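Local coordinates for protein vinylacetyl-CoA Delta-isomerase (Nitrosopumilus maritimus SCM1, PDB 6VJR) that probably dehydrates 4-hydroxybutyryl-CoA and isomerises vinylacetyl-CoA, using bound FAD and a [4Fe-4S] cluster, at residues Leu80-Asn84 with Gly340-His345; Asn93-Gln99 with Asn247-Gln253; Lys325-Met329 with Leu379-Ile383; Lys366-Thr370 with Glu443-Gly447. All blocks are in the same frame, centred on the assembly; numbering follows the deposited sequence.

Contact 1: Leu80-Asn84 with Gly340-His345; sequences LVLQN and GIASSH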
# COMPACT_ATOMS: atom_id res chain seq x y z
N LEU A 80 2.80 24.04 22.05
CA LEU A 80 2.84 23.39 20.74
C LEU A 80 1.67 22.44 20.55
O LEU A 80 1.03 22.39 19.50
CB LEU A 80 4.17 22.70 20.59
CG LEU A 80 5.42 23.56 20.58
CD1 LEU A 80 6.67 22.70 20.57
CD2 LEU A 80 5.40 24.55 19.43
N VAL A 81 1.42 21.64 21.57
CA VAL A 81 0.28 20.74 21.56
C VAL A 81 -1.04 21.48 21.39
O VAL A 81 -1.90 21.07 20.62
CB VAL A 81 0.26 19.83 22.78
CG1 VAL A 81 -1.02 19.00 22.80
CG2 VAL A 81 1.47 18.94 22.81
N LEU A 82 -1.21 22.59 22.08
CA LEU A 82 -2.43 23.39 21.95
C LEU A 82 -2.62 23.97 20.56
O LEU A 82 -3.76 24.12 20.09
CB LEU A 82 -2.40 24.46 23.03
CG LEU A 82 -2.79 23.94 24.41
CD1 LEU A 82 -2.38 24.96 25.45
CD2 LEU A 82 -4.29 23.71 24.56
N GLN A 83 -1.52 24.29 19.86
CA GLN A 83 -1.62 24.71 18.46
C GLN A 83 -2.32 23.58 17.67
O GLN A 83 -3.25 23.86 16.90
CB GLN A 83 -0.27 24.93 17.76
CG GLN A 83 0.55 26.09 18.30
CD GLN A 83 1.93 26.17 17.69
OE1 GLN A 83 2.47 25.17 17.21
NE2 GLN A 83 2.49 27.36 17.68
N ASN A 84 -1.87 22.34 17.88
CA ASN A 84 -2.44 21.18 17.17
C ASN A 84 -3.91 20.93 17.53
O ASN A 84 -4.73 20.67 16.68
CB ASN A 84 -1.62 19.92 17.41
CG ASN A 84 -0.26 19.86 16.77
OD1 ASN A 84 0.58 19.08 17.24
ND2 ASN A 84 -0.02 20.58 15.68
N GLY A 340 1.76 14.24 14.55
CA GLY A 340 1.85 15.65 14.78
C GLY A 340 1.89 15.95 16.27
O GLY A 340 2.78 16.71 16.70
N ILE A 341 0.98 15.37 17.05
CA ILE A 341 0.96 15.68 18.48
C ILE A 341 2.18 15.09 19.22
O ILE A 341 2.71 15.73 20.14
CB ILE A 341 -0.36 15.36 19.20
CG1 ILE A 341 -0.69 13.89 19.31
CG2 ILE A 341 -1.51 16.21 18.66
CD1 ILE A 341 -1.67 13.65 20.45
N ALA A 342 2.73 13.99 18.72
CA ALA A 342 3.96 13.44 19.27
C ALA A 342 5.10 14.44 19.04
O ALA A 342 5.91 14.67 19.92
CB ALA A 342 4.29 12.10 18.61
N SER A 343 5.19 15.01 17.85
CA SER A 343 6.19 16.01 17.52
C SER A 343 6.11 17.16 18.51
O SER A 343 7.12 17.62 19.05
CB SER A 343 6.06 16.48 16.09
OG SER A 343 7.06 17.45 15.78
N SER A 344 4.89 17.65 18.72
CA SER A 344 4.68 18.80 19.61
C SER A 344 5.01 18.44 21.05
O SER A 344 5.69 19.21 21.74
CB SER A 344 3.29 19.26 19.43
OG SER A 344 2.99 19.82 18.17
N HIS A 345 4.53 17.28 21.52
CA HIS A 345 4.80 16.82 22.88
C HIS A 345 6.29 16.68 23.17
O HIS A 345 6.68 16.89 24.31
CB HIS A 345 4.12 15.47 23.18
CG HIS A 345 2.71 15.57 23.67
ND1 HIS A 345 2.41 16.11 24.91
CD2 HIS A 345 1.55 15.22 23.13
CE1 HIS A 345 1.09 16.01 25.11
NE2 HIS A 345 0.56 15.45 24.04

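Contact 2: Asn93-Gln99 with Asn247-Gln253; sequences NTGTCFQ and NAKFGGQ. With SF4 (iron/sulfur cluster), chain E.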
# COMPACT_ATOMS: atom_id res chain seq x y z
N ASN A 93 -14.49 22.61 12.13
CA ASN A 93 -15.46 23.67 12.06
C ASN A 93 -15.61 24.29 10.67
O ASN A 93 -16.69 24.81 10.37
CB ASN A 93 -15.12 24.78 13.03
CG ASN A 93 -15.25 24.40 14.48
OD1 ASN A 93 -15.72 23.31 14.81
ND2 ASN A 93 -14.93 25.35 15.35
N THR A 94 -14.56 24.19 9.84
CA THR A 94 -14.55 24.89 8.57
C THR A 94 -14.44 23.94 7.39
O THR A 94 -14.89 24.30 6.31
CB THR A 94 -13.44 25.92 8.49
OG1 THR A 94 -12.18 25.29 8.46
CG2 THR A 94 -13.52 26.99 9.57
N GLY A 95 -13.82 22.79 7.60
CA GLY A 95 -13.59 21.86 6.51
C GLY A 95 -12.68 22.40 5.43
O GLY A 95 -12.67 21.91 4.29
N THR A 96 -11.85 23.39 5.75
CA THR A 96 -11.04 23.99 4.72
C THR A 96 -9.74 24.47 5.32
O THR A 96 -9.46 24.25 6.50
CB THR A 96 -11.78 25.14 4.03
OG1 THR A 96 -11.07 25.46 2.83
CG2 THR A 96 -11.86 26.35 4.94
N CYS A 97 -8.93 25.12 4.46
CA CYS A 97 -7.76 25.82 4.95
C CYS A 97 -8.14 27.18 5.54
O CYS A 97 -8.59 28.05 4.81
CB CYS A 97 -6.74 25.99 3.83
SG CYS A 97 -5.34 27.02 4.36
N PHE A 98 -7.89 27.38 6.84
CA PHE A 98 -8.27 28.60 7.54
C PHE A 98 -7.06 29.55 7.62
O PHE A 98 -7.08 30.52 8.35
CB PHE A 98 -8.94 28.27 8.89
CG PHE A 98 -8.24 27.15 9.65
CD1 PHE A 98 -7.10 27.42 10.40
CD2 PHE A 98 -8.60 25.80 9.46
CE1 PHE A 98 -6.45 26.39 11.08
CE2 PHE A 98 -7.92 24.79 10.13
CZ PHE A 98 -6.85 25.09 10.94
N GLN A 99 -5.95 29.17 6.98
CA GLN A 99 -4.93 30.10 6.49
C GLN A 99 -3.92 30.62 7.51
O GLN A 99 -2.81 30.97 7.12
CB GLN A 99 -5.60 31.27 5.79
CG GLN A 99 -6.34 30.84 4.54
CD GLN A 99 -7.58 31.66 4.25
OE1 GLN A 99 -7.50 32.85 3.90
NE2 GLN A 99 -8.75 31.01 4.36
N ASN A 247 -19.37 22.92 0.23
CA ASN A 247 -19.15 23.73 1.41
C ASN A 247 -19.24 25.18 0.97
O ASN A 247 -18.28 25.76 0.44
CB ASN A 247 -17.78 23.41 1.97
CG ASN A 247 -17.41 24.15 3.23
OD1 ASN A 247 -18.02 25.18 3.59
ND2 ASN A 247 -16.42 23.60 3.92
N ALA A 248 -20.42 25.78 1.16
CA ALA A 248 -20.64 27.10 0.59
C ALA A 248 -20.05 28.21 1.47
O ALA A 248 -19.75 29.30 0.96
CB ALA A 248 -22.09 27.33 0.38
N LYS A 249 -19.89 27.94 2.76
CA LYS A 249 -19.49 29.03 3.64
C LYS A 249 -17.98 29.25 3.71
O LYS A 249 -17.54 30.37 3.97
CB LYS A 249 -20.00 28.83 5.06
CG LYS A 249 -19.72 29.98 6.01
CD LYS A 249 -20.46 29.87 7.33
CE LYS A 249 -20.19 31.07 8.16
NZ LYS A 249 -20.83 30.91 9.48
N PHE A 250 -17.20 28.19 3.47
CA PHE A 250 -15.77 28.22 3.73
C PHE A 250 -14.98 27.68 2.55
O PHE A 250 -15.36 26.71 1.95
CB PHE A 250 -15.44 27.40 4.98
CG PHE A 250 -16.19 27.83 6.22
CD1 PHE A 250 -15.87 29.03 6.83
CD2 PHE A 250 -17.14 27.00 6.80
CE1 PHE A 250 -16.50 29.41 8.00
CE2 PHE A 250 -17.76 27.38 7.96
CZ PHE A 250 -17.42 28.56 8.59
N GLY A 251 -13.81 28.27 2.37
CA GLY A 251 -12.84 27.85 1.37
C GLY A 251 -11.46 28.43 1.68
O GLY A 251 -11.27 29.18 2.66
N GLY A 252 -10.53 28.13 0.78
CA GLY A 252 -9.17 28.63 0.90
C GLY A 252 -8.87 29.66 -0.18
O GLY A 252 -9.73 30.03 -0.98
N GLN A 253 -7.66 30.21 -0.12
CA GLN A 253 -7.24 31.28 -1.01
C GLN A 253 -5.74 31.15 -1.22
O GLN A 253 -5.00 31.07 -0.23
CB GLN A 253 -7.48 32.64 -0.33
CG GLN A 253 -6.74 33.82 -0.98
CD GLN A 253 -7.00 35.11 -0.23
OE1 GLN A 253 -6.19 35.59 0.57
NE2 GLN A 253 -8.18 35.66 -0.49
FE1 SF4 E . -1.74 24.90 6.27
FE2 SF4 E . -3.97 23.52 7.08
FE3 SF4 E . -4.24 25.86 5.99
FE4 SF4 E . -3.36 25.68 8.52
S1 SF4 E . -5.42 25.20 7.78
S2 SF4 E . -2.45 27.02 6.82
S3 SF4 E . -2.02 23.78 8.31
S4 SF4 E . -3.31 24.06 4.95
O HOH W 1 -15.15 21.17 3.22

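Contact 3: Lys325-Met329 with Leu379-Ile383; sequences KIIEM and LAQDI. With FAD (flavin-adenine dinucleotide), chain V.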
# COMPACT_ATOMS: atom_id res chain seq x y z
N LYS A 325 -14.36 0.29 5.79
CA LYS A 325 -13.76 1.43 5.13
C LYS A 325 -13.75 2.67 6.01
O LYS A 325 -12.75 3.42 6.01
CB LYS A 325 -14.43 1.63 3.77
CG LYS A 325 -14.12 0.52 2.76
CD LYS A 325 -15.08 0.50 1.59
CE LYS A 325 -14.77 -0.74 0.78
NZ LYS A 325 -15.67 -1.04 -0.31
N ILE A 326 -14.82 2.89 6.78
CA ILE A 326 -14.84 4.03 7.68
C ILE A 326 -13.81 3.84 8.80
O ILE A 326 -13.18 4.80 9.25
CB ILE A 326 -16.28 4.27 8.17
CG1 ILE A 326 -17.17 4.66 7.02
CG2 ILE A 326 -16.33 5.30 9.29
CD1 ILE A 326 -18.64 4.68 7.38
N ILE A 327 -13.67 2.62 9.28
CA ILE A 327 -12.58 2.33 10.22
C ILE A 327 -11.22 2.64 9.60
O ILE A 327 -10.34 3.25 10.23
CB ILE A 327 -12.67 0.90 10.77
CG1 ILE A 327 -13.93 0.67 11.61
CG2 ILE A 327 -11.40 0.54 11.52
CD1 ILE A 327 -14.28 -0.80 11.84
N GLU A 328 -11.00 2.25 8.36
CA GLU A 328 -9.72 2.52 7.73
C GLU A 328 -9.45 4.02 7.66
O GLU A 328 -8.34 4.49 7.88
CB GLU A 328 -9.62 1.91 6.34
CG GLU A 328 -8.20 1.91 5.77
CD GLU A 328 -7.17 1.07 6.54
OE1 GLU A 328 -7.58 0.10 7.24
OE2 GLU A 328 -5.94 1.36 6.48
N MET A 329 -10.45 4.77 7.21
CA MET A 329 -10.31 6.21 7.06
C MET A 329 -9.89 6.75 8.44
O MET A 329 -9.03 7.61 8.54
CB MET A 329 -11.64 6.81 6.58
CG MET A 329 -12.06 6.40 5.16
SD MET A 329 -13.78 6.77 4.77
CE MET A 329 -13.72 8.53 4.38
N LEU A 379 -11.74 6.26 -0.60
CA LEU A 379 -12.72 5.48 0.14
C LEU A 379 -14.05 6.21 0.25
O LEU A 379 -15.11 5.59 0.19
CB LEU A 379 -12.18 5.05 1.50
CG LEU A 379 -10.97 4.13 1.46
CD1 LEU A 379 -10.45 3.89 2.84
CD2 LEU A 379 -11.29 2.80 0.75
N ALA A 380 -14.00 7.51 0.51
CA ALA A 380 -15.22 8.33 0.51
C ALA A 380 -16.00 8.22 -0.81
O ALA A 380 -17.23 8.11 -0.82
CB ALA A 380 -14.92 9.77 0.90
N GLN A 381 -15.28 8.24 -1.92
CA GLN A 381 -15.94 8.15 -3.21
C GLN A 381 -16.54 6.77 -3.41
O GLN A 381 -17.61 6.65 -3.98
CB GLN A 381 -14.98 8.48 -4.35
CG GLN A 381 -14.52 9.93 -4.33
CD GLN A 381 -13.90 10.34 -5.64
OE1 GLN A 381 -13.71 9.53 -6.56
NE2 GLN A 381 -13.63 11.64 -5.75
N ASP A 382 -15.85 5.72 -2.96
CA ASP A 382 -16.42 4.36 -3.01
C ASP A 382 -17.76 4.32 -2.27
O ASP A 382 -18.82 3.89 -2.77
CB ASP A 382 -15.44 3.38 -2.38
CG ASP A 382 -15.85 1.91 -2.32
OD1 ASP A 382 -17.01 1.56 -2.74
OD2 ASP A 382 -15.02 1.10 -1.84
N ILE A 383 -17.76 4.83 -1.02
CA ILE A 383 -18.96 4.77 -0.20
C ILE A 383 -20.09 5.60 -0.81
O ILE A 383 -21.26 5.26 -0.69
CB ILE A 383 -18.62 5.20 1.24
CG1 ILE A 383 -17.64 4.21 1.88
CG2 ILE A 383 -19.90 5.36 2.05
CD1 ILE A 383 -16.99 4.66 3.14
PA FAD V . -24.17 2.55 -4.84
O1A FAD V . -24.72 1.24 -5.24
O2A FAD V . -25.03 3.50 -4.08
O5B FAD V . -22.81 2.24 -4.10
C5B FAD V . -22.35 3.09 -3.02
C4B FAD V . -21.64 2.24 -1.99
O4B FAD V . -22.63 1.42 -1.33
C3B FAD V . -20.58 1.26 -2.54
O3B FAD V . -19.51 1.10 -1.60
C2B FAD V . -21.37 -0.07 -2.69
O2B FAD V . -20.60 -1.26 -2.64
C1B FAD V . -22.31 0.04 -1.50
N9A FAD V . -23.53 -0.74 -1.61
C8A FAD V . -24.60 -0.50 -2.43
N7A FAD V . -25.57 -1.38 -2.30
C5A FAD V . -25.11 -2.26 -1.34
C6A FAD V . -25.70 -3.40 -0.75
N6A FAD V . -26.92 -3.83 -1.06
N1A FAD V . -24.97 -4.08 0.17
C2A FAD V . -23.76 -3.60 0.47
N3A FAD V . -23.10 -2.55 -0.02
C4A FAD V . -23.85 -1.88 -0.90
N1 FAD V . -24.12 2.51 -15.61
C2 FAD V . -24.75 2.21 -16.78
O2 FAD V . -25.70 1.43 -16.85
N3 FAD V . -24.32 2.80 -17.95
C4 FAD V . -23.27 3.65 -18.13
O4 FAD V . -23.03 4.18 -19.22
C4X FAD V . -22.67 4.04 -16.89
N5 FAD V . -21.67 4.94 -16.94
C5X FAD V . -21.22 5.46 -15.74
C6 FAD V . -20.33 6.54 -15.72
C7 FAD V . -19.91 7.12 -14.52
C7M FAD V . -19.04 8.35 -14.53
C8 FAD V . -20.18 6.47 -13.32
C8M FAD V . -19.74 7.05 -12.00
C9 FAD V . -21.06 5.41 -13.31
C9A FAD V . -21.58 4.88 -14.51
N10 FAD V . -22.50 3.82 -14.53
C10 FAD V . -23.15 3.43 -15.68
C1' FAD V . -23.08 3.40 -13.24
C2' FAD V . -22.25 2.48 -12.37
O2' FAD V . -22.44 1.15 -12.86
C3' FAD V . -22.73 2.60 -10.93
O3' FAD V . -22.24 3.85 -10.48
C4' FAD V . -22.31 1.43 -10.03
O4' FAD V . -22.98 0.21 -10.33
C5' FAD V . -22.47 1.75 -8.57
O5' FAD V . -23.89 2.00 -8.33
P FAD V . -24.31 3.35 -7.59
O1P FAD V . -23.74 4.50 -8.27
O2P FAD V . -25.78 3.28 -7.41
O3P FAD V . -23.63 3.31 -6.17

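Contact 4: Lys366-Thr370 with Glu443-Gly447; sequences KHNVT and ESMHG. With FE (Fe (III) ion), chain I; FAD (flavin-adenine dinucleotide), chain F; SF4 (iron/sulfur cluster), chain E.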
# COMPACT_ATOMS: atom_id res chain seq x y z
N LYS A 366 4.08 14.97 8.20
CA LYS A 366 3.86 15.50 6.86
C LYS A 366 3.98 14.40 5.80
O LYS A 366 3.22 14.39 4.84
CB LYS A 366 4.86 16.63 6.63
CG LYS A 366 5.12 16.88 5.17
CD LYS A 366 3.98 17.58 4.45
CE LYS A 366 4.45 17.84 3.08
NZ LYS A 366 3.46 18.39 2.17
N HIS A 367 4.96 13.51 5.95
CA HIS A 367 5.11 12.47 4.92
C HIS A 367 3.86 11.61 4.82
O HIS A 367 3.44 11.25 3.70
CB HIS A 367 6.41 11.70 5.06
CG HIS A 367 6.95 11.22 3.77
ND1 HIS A 367 7.31 12.12 2.78
CD2 HIS A 367 7.16 10.00 3.26
CE1 HIS A 367 7.79 11.41 1.73
NE2 HIS A 367 7.69 10.14 2.00
N ASN A 368 3.27 11.27 5.97
CA ASN A 368 2.00 10.57 5.97
C ASN A 368 0.89 11.40 5.33
O ASN A 368 -0.01 10.86 4.67
CB ASN A 368 1.66 9.99 7.33
CG ASN A 368 2.55 8.82 7.68
OD1 ASN A 368 2.77 7.92 6.84
ND2 ASN A 368 3.06 8.78 8.89
N VAL A 369 0.86 12.70 5.66
CA VAL A 369 -0.09 13.64 5.06
C VAL A 369 -0.03 13.60 3.52
O VAL A 369 -1.06 13.79 2.86
CB VAL A 369 0.11 15.05 5.64
CG1 VAL A 369 -0.56 16.16 4.86
CG2 VAL A 369 -0.34 15.07 7.08
N THR A 370 1.16 13.37 2.94
CA THR A 370 1.31 13.35 1.47
C THR A 370 0.62 12.13 0.84
O THR A 370 0.43 12.12 -0.39
CB THR A 370 2.76 13.45 0.97
OG1 THR A 370 3.42 12.20 1.18
CG2 THR A 370 3.50 14.64 1.59
N GLU A 443 -2.44 20.55 -1.33
CA GLU A 443 -1.64 21.24 -0.33
C GLU A 443 -1.09 20.23 0.69
O GLU A 443 0.02 20.41 1.17
CB GLU A 443 -2.44 22.33 0.37
CG GLU A 443 -1.48 23.35 0.97
CD GLU A 443 -1.15 23.18 2.41
OE1 GLU A 443 -1.95 22.47 3.08
OE2 GLU A 443 -0.18 23.83 2.85
N SER A 444 -1.81 19.14 0.96
CA SER A 444 -1.23 18.05 1.75
C SER A 444 0.05 17.54 1.09
O SER A 444 1.04 17.20 1.73
CB SER A 444 -2.25 16.93 2.00
OG SER A 444 -3.26 17.40 2.87
N MET A 445 0.04 17.42 -0.24
CA MET A 445 1.20 16.98 -0.99
C MET A 445 2.37 17.96 -0.91
O MET A 445 3.50 17.52 -0.67
CB MET A 445 0.78 16.79 -2.46
CG MET A 445 1.89 16.39 -3.45
SD MET A 445 2.70 14.85 -3.02
CE MET A 445 1.44 13.66 -3.48
N HIS A 446 2.13 19.26 -1.13
CA HIS A 446 3.23 20.22 -1.36
C HIS A 446 3.49 21.22 -0.23
O HIS A 446 4.53 21.85 -0.18
CB HIS A 446 3.02 21.00 -2.66
CG HIS A 446 3.23 20.12 -3.86
ND1 HIS A 446 4.45 19.53 -4.09
CD2 HIS A 446 2.40 19.65 -4.78
CE1 HIS A 446 4.37 18.78 -5.19
NE2 HIS A 446 3.11 18.84 -5.64
N GLY A 447 2.52 21.42 0.62
CA GLY A 447 2.68 22.40 1.68
C GLY A 447 3.87 22.11 2.61
O GLY A 447 4.11 20.98 3.02
FE FE I . 0.68 24.35 4.53
PA FAD F . 8.46 22.12 -7.35
O1A FAD F . 9.62 22.47 -6.52
O2A FAD F . 8.45 22.60 -8.75
O5B FAD F . 8.26 20.55 -7.18
C5B FAD F . 7.82 19.70 -8.27
C4B FAD F . 8.54 18.39 -8.17
O4B FAD F . 9.93 18.58 -8.52
C3B FAD F . 8.53 17.69 -6.80
O3B FAD F . 8.44 16.27 -6.96
C2B FAD F . 9.89 18.07 -6.22
O2B FAD F . 10.41 17.21 -5.22
C1B FAD F . 10.76 18.07 -7.48
N9A FAD F . 11.92 18.95 -7.40
C8A FAD F . 11.98 20.33 -7.34
N7A FAD F . 13.18 20.83 -7.30
C5A FAD F . 13.99 19.70 -7.30
C6A FAD F . 15.39 19.55 -7.27
N6A FAD F . 16.23 20.59 -7.28
N1A FAD F . 15.89 18.29 -7.21
C2A FAD F . 15.02 17.27 -7.25
N3A FAD F . 13.69 17.28 -7.32
C4A FAD F . 13.22 18.54 -7.34
N1 FAD F . 4.31 28.52 0.31
C2 FAD F . 4.45 29.67 1.04
O2 FAD F . 5.54 30.26 1.17
N3 FAD F . 3.35 30.16 1.72
C4 FAD F . 2.09 29.64 1.72
O4 FAD F . 1.16 30.20 2.26
C4X FAD F . 1.95 28.48 0.85
N5 FAD F . 0.74 27.91 0.75
C5X FAD F . 0.56 26.96 -0.23
C6 FAD F . -0.72 26.50 -0.55
C7 FAD F . -0.94 25.58 -1.56
C7M FAD F . -2.35 25.19 -1.93
C8 FAD F . 0.16 24.99 -2.21
C8M FAD F . -0.04 23.91 -3.23
C9 FAD F . 1.44 25.36 -1.86
C9A FAD F . 1.65 26.38 -0.90
N10 FAD F . 2.93 26.87 -0.61
C10 FAD F . 3.12 27.99 0.19
C1' FAD F . 4.01 26.43 -1.52
C2' FAD F . 4.66 25.10 -1.26
O2' FAD F . 5.60 25.27 -0.19
C3' FAD F . 5.37 24.61 -2.53
O3' FAD F . 4.35 24.25 -3.44
C4' FAD F . 6.40 23.48 -2.31
O4' FAD F . 7.56 23.98 -1.62
C5' FAD F . 6.85 22.84 -3.61
O5' FAD F . 7.40 23.83 -4.47
P FAD F . 6.88 24.03 -5.92
O1P FAD F . 5.43 24.26 -5.95
O2P FAD F . 7.76 25.02 -6.55
O3P FAD F . 7.09 22.64 -6.68
FE1 SF4 E . -1.74 24.90 6.27
FE2 SF4 E . -3.97 23.52 7.08
FE3 SF4 E . -4.24 25.86 5.99
FE4 SF4 E . -3.36 25.68 8.52
S1 SF4 E . -5.42 25.20 7.78
S2 SF4 E . -2.45 27.02 6.82
S3 SF4 E . -2.02 23.78 8.31
S4 SF4 E . -3.31 24.06 4.95

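Contact 1: Leu80-Asn84 with Gly340-His345
Ser344 OG donates to Asn84 OD1 at 2.7 Å, and the same hydroxyl is hydrogen-bonded to Arg291 NH1. The hydroxyl meets the amide from above: it lies 44° out of the carbonyl plane. Ser344 OG is anti to the carbonyl carbon (chi1 -67°), which turns it to the facing helix. Asn84 OD1 also stands 3.3 Å from Gly340 O. Both are acceptors, so no bond forms there. The other end of the amide, Asn84 ND2, is bonded to Gln87 OE1 further along its own helix.

The two helix segments run nearly antiparallel, at 158°, with their axes 8.5 Å apart. The small Ser344 side chain lies at the close approach, consistent with the short axis distance. Its CB lies 3.7 Å from Val81 N and packs against Leu80 CB. This joins helix 77-94, in the N-terminal part of the 4-hydroxyphenylacetate 3-hydroxylase family fold, to long helix 320-345 of the C-terminal part, which belongs to the acyl-CoA dehydrogenase clan. Arg291 of helix 278-292 bridges both, since it also bonds Gln83 OE1.

On one flank, Val81 CG2 sits squarely over the His345 ring, 3.5 Å from its centroid, in a CH-pi contact. The His345 ring also stacks on His345 of the second subunit, and its NE2 is bonded to Gln346 of that subunit. Towards the other end, Ile341 turns its CG2 branch to Asn84 CB at 3.9 Å.

Contact 2: Asn93-Gln99 with Asn247-Gln253
Thr94 O and Asn247 ND2 make the direct hydrogen bond of this contact, 2.9 Å long. It is fairly straight at 155°, and Thr94 O lies in the Asn247 amide plane. A water prolongs the link: it accepts from Asn247 ND2 and donates to Gly95 O. Asn247 OD1 faces its own loop and takes the Phe250 N-H at 3.1 Å, an Asx motif. One amide therefore ties its own turn and the end of helix 77-94, which Gly95 leaves with positive phi.

Apolar contact centres on Phe250. Thr94 CG2 stands over one ring face, 4.1 Å from the centroid, and Lys249 CG covers the opposite face. Thr96 CG2 touches Phe250 CB at 3.7 Å. Beyond the ring, Thr96 OG1 rests on the Gly251 backbone, 3.2 Å from Gly251 C.

Cys97 is one of the cluster ligands; its SG binds iron FE3 at 2.3 Å. Gln99 NE2 folds back to Cys97 O at 3.0 Å, and Phe98 lays a ring face over cluster sulfur S1. Gln99 is itself held by Ser38 O and Asn192. The loop 247-253 thus backs a ligand-bearing turn, and the Gln99 bond is consistent with a second-shell hold on the backbone of Cys97.

Contact 3: Lys325-Met329 with Leu379-Ile383
The segments Lys325-Met329 and Leu379-Ile383 are two helix turns running nearly antiparallel, at 159°, with axes 10.4 Å apart and Lys325 opposite Leu379. Between them Leu379 and Met329 lie alongside, pointing opposite ways. Leu379 CD1 reaches Met329 CG at 3.8 Å and also approaches Lys325 O. Met329 bends at its last torsion (chi3 80°), and this carries CE to Ala380 CB at 3.9 Å. Its sulfur SD lies 4.2 Å from Ile383 CD1, and that methyl also touches Lys325 CB.

Helices 320-345 and 372-384 belong to the C-terminal helical part of the fold, of the acyl-CoA dehydrogenase clan. Helix 295-314 adds Ile304 against Met329 and Leu303 against Ala380.

At the polar edge Lys325 is extended beyond CG and runs across the Asp382 side chain. Its NZ forms a salt bridge with Asp382 OD2 at 2.7 Å. It meets the syn side of that oxygen, 29° out of the carboxylate plane. Lys325 NZ has a second partner in His321 ND1. The other carboxylate oxygen, Asp382 OD1, accepts from hydroxyl O3B of the adenosine ribose of FAD at 2.8 Å. Lys325 is thus a second-shell residue to the cofactor: it grips one oxygen of Asp382 while the other holds the ribose. The third subunit supplies further bonds to this FAD, through residues such as Lys151 and Arg154.

Contact 4: Lys366-Thr370 with Glu443-Gly447
Lys366 lays the end of its side chain over the backbone carbonyls at the C-terminal end of helix 437-446, with CE 3.2 Å from Gly447 O. Two conformers of Lys366 are modelled; in one of them a bend at chi2 (74°) brings NZ to the carbonyls. This NZ donates to Ser444 O at 2.7 Å and to Gly447 O at 2.8 Å. A third bond, to Met445 O at 3.0 Å, is weak. The ammonium stands above the Ser444 carbonyl plane, 45° out of it, but only 15° from that of Gly447. Its charge probably suits the negative end of the helix. Lys366 also makes a cation-pi contact with the iron ligand Tyr293.

Both segments lie in the C-terminal helical part of the fold, and this helix end carries one iron ligand, Glu443. Glu443 OE2 binds the iron(III) ion together with His289 and Tyr293, while Glu443 OE1 forms a salt bridge with Lys296. Glu443 CG rests 3.4 Å from C7 of the flavin. Lys366 thus holds carbonyls that follow the iron ligand Glu443 in the chain.

Thr370 packs alongside. Its CG2 lies 3.6 Å from Ser444 O, while its OG1 turns back to His367 O at 2.7 Å, within its own segment. Met445, bent at chi2 and chi3, brings CE to Thr370 O at 3.6 Å. That oxygen also accepts from Arg378 of the third subunit. His446 ND1 is held by Ser450, and its NE2 donates to Gln381 O of the third subunit.

Contacts 2 and 4 meet the [4Fe-4S] cluster through Cys97 and Glu443; their nearest atoms are about 6 Å apart. Contact 1 shares helix 77-94 with contact 2, and its Asn84 side chain lies about 8 Å from the cluster and about 12 Å from the iron ion. Contact 3 shares helix 320-345 with contact 1, but their centres are 27 Å apart. Each FAD lies between subunits: Asp382 of the third subunit bonds the adenosine ribose of the FAD whose flavin ring lies against Glu443. Within one chain contacts 3 and 4 are 20 Å apart, centre to centre, and serve different FAD molecules; at each FAD, contact 4 of one subunit meets contact 3 of another.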